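Local structure of glycosyl hydrolase, family 8 (3REN) at residues K136-A139 with I140-N144. The protein is an alpha-amylase of glycosyl hydrolase family 8 that probably cleaves alpha-linked glucose polymers such as starch. Residues are numbered along the deposited sequence; the frame is centred on the assembly and turned at random.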
ATOM      1  N   LYS A 136      11.736   7.809 -15.173  1.00 16.30           N
ATOM      2  CA  LYS A 136      12.565   8.446 -14.149  1.00 16.67           C
ATOM      3  C   LYS A 136      12.329   9.971 -14.130  1.00 16.49           C
ATOM      4  O   LYS A 136      12.172  10.559 -13.063  1.00 15.50           O
ATOM      5  CB  LYS A 136      14.056   8.127 -14.401  1.00 17.14           C
ATOM      6  CG  LYS A 136      15.049   8.666 -13.393  1.00 17.59           C
ATOM      7  CD  LYS A 136      16.483   8.368 -13.844  1.00 22.49           C
ATOM      8  CE  LYS A 136      17.487   9.188 -13.063  1.00 28.82           C
ATOM      9  NZ  LYS A 136      18.897   8.914 -13.500  1.00 33.47           N
ATOM     10  N   PHE A 137      12.296  10.592 -15.305  1.00 15.29           N
ATOM     11  CA  PHE A 137      12.088  12.031 -15.404  1.00 16.51           C
ATOM     12  C   PHE A 137      10.715  12.411 -14.898  1.00 15.78           C
ATOM     13  O   PHE A 137      10.553  13.430 -14.232  1.00 16.11           O
ATOM     14  CB  PHE A 137      12.221  12.520 -16.869  1.00 16.32           C
ATOM     15  CG  PHE A 137      13.638  12.690 -17.323  1.00 18.98           C
ATOM     16  CD1 PHE A 137      14.670  12.023 -16.683  1.00 19.02           C
ATOM     17  CD2 PHE A 137      13.947  13.519 -18.407  1.00 21.44           C
ATOM     18  CE1 PHE A 137      16.000  12.194 -17.098  1.00 22.51           C
ATOM     19  CE2 PHE A 137      15.271  13.661 -18.841  1.00 21.30           C
ATOM     20  CZ  PHE A 137      16.288  13.002 -18.170  1.00 20.33           C
ATOM     21  N   TYR A 138       9.730  11.590 -15.230  1.00 15.24           N
ATOM     22  CA  TYR A 138       8.379  11.845 -14.776  1.00 14.72           C
ATOM     23  C   TYR A 138       8.324  11.700 -13.237  1.00 14.28           C
ATOM     24  O   TYR A 138       7.748  12.555 -12.569  1.00 15.29           O
ATOM     25  CB  TYR A 138       7.396  10.925 -15.493  1.00 13.68           C
ATOM     26  CG  TYR A 138       5.980  11.480 -15.492  1.00 15.00           C
ATOM     27  CD1 TYR A 138       5.471  12.146 -16.620  1.00 14.55           C
ATOM     28  CD2 TYR A 138       5.133  11.313 -14.375  1.00 12.43           C
ATOM     29  CE1 TYR A 138       4.183  12.636 -16.645  1.00 12.40           C
ATOM     30  CE2 TYR A 138       3.818  11.817 -14.398  1.00 12.59           C
ATOM     31  CZ  TYR A 138       3.368  12.476 -15.525  1.00 14.09           C
ATOM     32  OH  TYR A 138       2.097  13.007 -15.555  1.00 17.98           O
ATOM     33  N   ALA A 139       8.949  10.662 -12.687  1.00 12.86           N
ATOM     34  CA  ALA A 139       9.072  10.511 -11.213  1.00 13.11           C
ATOM     35  C   ALA A 139       9.711  11.712 -10.504  1.00 14.21           C
ATOM     36  O   ALA A 139       9.261  12.132  -9.425  1.00 14.63           O
ATOM     37  CB  ALA A 139       9.844   9.248 -10.871  1.00 12.21           C
ATOM     38  N   ILE A 140      10.750  12.259 -11.113  1.00 15.16           N
ATOM     39  CA  ILE A 140      11.418  13.468 -10.649  1.00 15.89           C
ATOM     40  C   ILE A 140      10.513  14.683 -10.597  1.00 15.98           C
ATOM     41  O   ILE A 140      10.537  15.441  -9.631  1.00 16.65           O
ATOM     42  CB  ILE A 140      12.703  13.724 -11.510  1.00 15.82           C
ATOM     43  CG1 ILE A 140      13.770  12.706 -11.120  1.00 20.00           C
ATOM     44  CG2 ILE A 140      13.223  15.199 -11.380  1.00 16.67           C
ATOM     45  CD1 ILE A 140      14.846  12.431 -12.206  1.00 24.15           C
ATOM     46  N   ASN A 141       9.731  14.902 -11.648  1.00 16.93           N
ATOM     47  CA  ASN A 141       8.737  15.966 -11.655  1.00 16.84           C
ATOM     48  C   ASN A 141       7.850  15.837 -10.399  1.00 16.25           C
ATOM     49  O   ASN A 141       7.618  16.830  -9.698  1.00 16.90           O
ATOM     50  CB  ASN A 141       7.773  15.852 -12.842  1.00 17.65           C
ATOM     51  CG  ASN A 141       8.377  16.200 -14.195  1.00 20.70           C
ATOM     52  OD1 ASN A 141       9.366  16.914 -14.307  1.00 23.32           O
ATOM     53  ND2 ASN A 141       7.687  15.729 -15.272  1.00 23.55           N
ATOM     54  N   ILE A 142       7.316  14.643 -10.147  1.00 14.82           N
ATOM     55  CA  ILE A 142       6.431  14.396  -8.980  0.50 14.65           C
ATOM     56  C   ILE A 142       7.152  14.655  -7.669  1.00 14.20           C
ATOM     57  O   ILE A 142       6.602  15.308  -6.758  1.00 13.63           O
ATOM     58  CB  ILE A 142       5.896  12.927  -8.898  0.50 14.61           C
ATOM     59  CG1 ILE A 142       5.419  12.426 -10.255  0.50 15.68           C
ATOM     60  CG2 ILE A 142       4.762  12.814  -7.853  0.50 14.26           C
ATOM     61  CD1 ILE A 142       4.401  13.291 -10.864  0.50 16.51           C
ATOM     62  N   ALA A 143       8.368  14.124  -7.573  1.00 13.01           N
ATOM     63  CA  ALA A 143       9.177  14.245  -6.365  1.00 13.67           C
ATOM     64  C   ALA A 143       9.455  15.708  -6.062  1.00 14.30           C
ATOM     65  O   ALA A 143       9.329  16.118  -4.906  1.00 13.41           O
ATOM     66  CB  ALA A 143      10.471  13.503  -6.517  1.00 13.53           C
ATOM     67  N   ASN A 144       9.820  16.490  -7.097  1.00 14.63           N
ATOM     68  CA  ASN A 144      10.098  17.927  -6.925  1.00 15.49           C
ATOM     69  C   ASN A 144       8.855  18.682  -6.446  1.00 15.34           C
ATOM     70  O   ASN A 144       8.950  19.604  -5.610  1.00 15.05           O
ATOM     71  CB  ASN A 144      10.680  18.561  -8.215  1.00 15.63           C
ATOM     72  CG  ASN A 144      12.159  18.174  -8.462  1.00 17.65           C
ATOM     73  OD1 ASN A 144      12.888  17.849  -7.548  1.00 20.75           O
ATOM     74  ND2 ASN A 144      12.595  18.248  -9.713  1.00 22.64           N
TER
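Y138 and I142, one turn apart on helix 133-150, meet where I142, in one of its two modelled conformers, places its CD1 methyl 3.9 Å from CE2 of the Y138 phenol ring. In that conformer the two side chains slant across one another, and the methyl approaches the ring obliquely. The aromatic group is placed by a first torsion of -157°, which swings CG away from the backbone N and beside the carbonyl carbon. From there Y138 also packs edge-to-face with F85, while I142, in the same conformer, touches E116 and I120 of helix 113-130.

K136 and I140 illustrate a different arrangement at the same spacing: their side chains lie alongside and point the same way, with CG of the lysine 4.0 Å from CD1 of the isoleucine. Because the lysine chain is extended beyond CG, its NZ is carried away from I140. CD1 of I140 also lies 4.5 Å from CD1 of F137, a looser contact that likewise meets the ring obliquely. Both K136 and I140 reach V185 of helix 176-185.

The backbone supplies the regular frame for these pairs. I140 N donates to K136 O at 3.0 Å, and A143 N to A139 O at 2.9 Å; N141 and I142 bond in the same way to F137 and Y138. The small A139 and A143 sit on buried sides of the helix, against L123 and L182 respectively. The i to i+4 bonds are those of a regular alpha-helix, which here touches helices 113-130 and 176-185 within the (alpha/alpha)6-barrel fold.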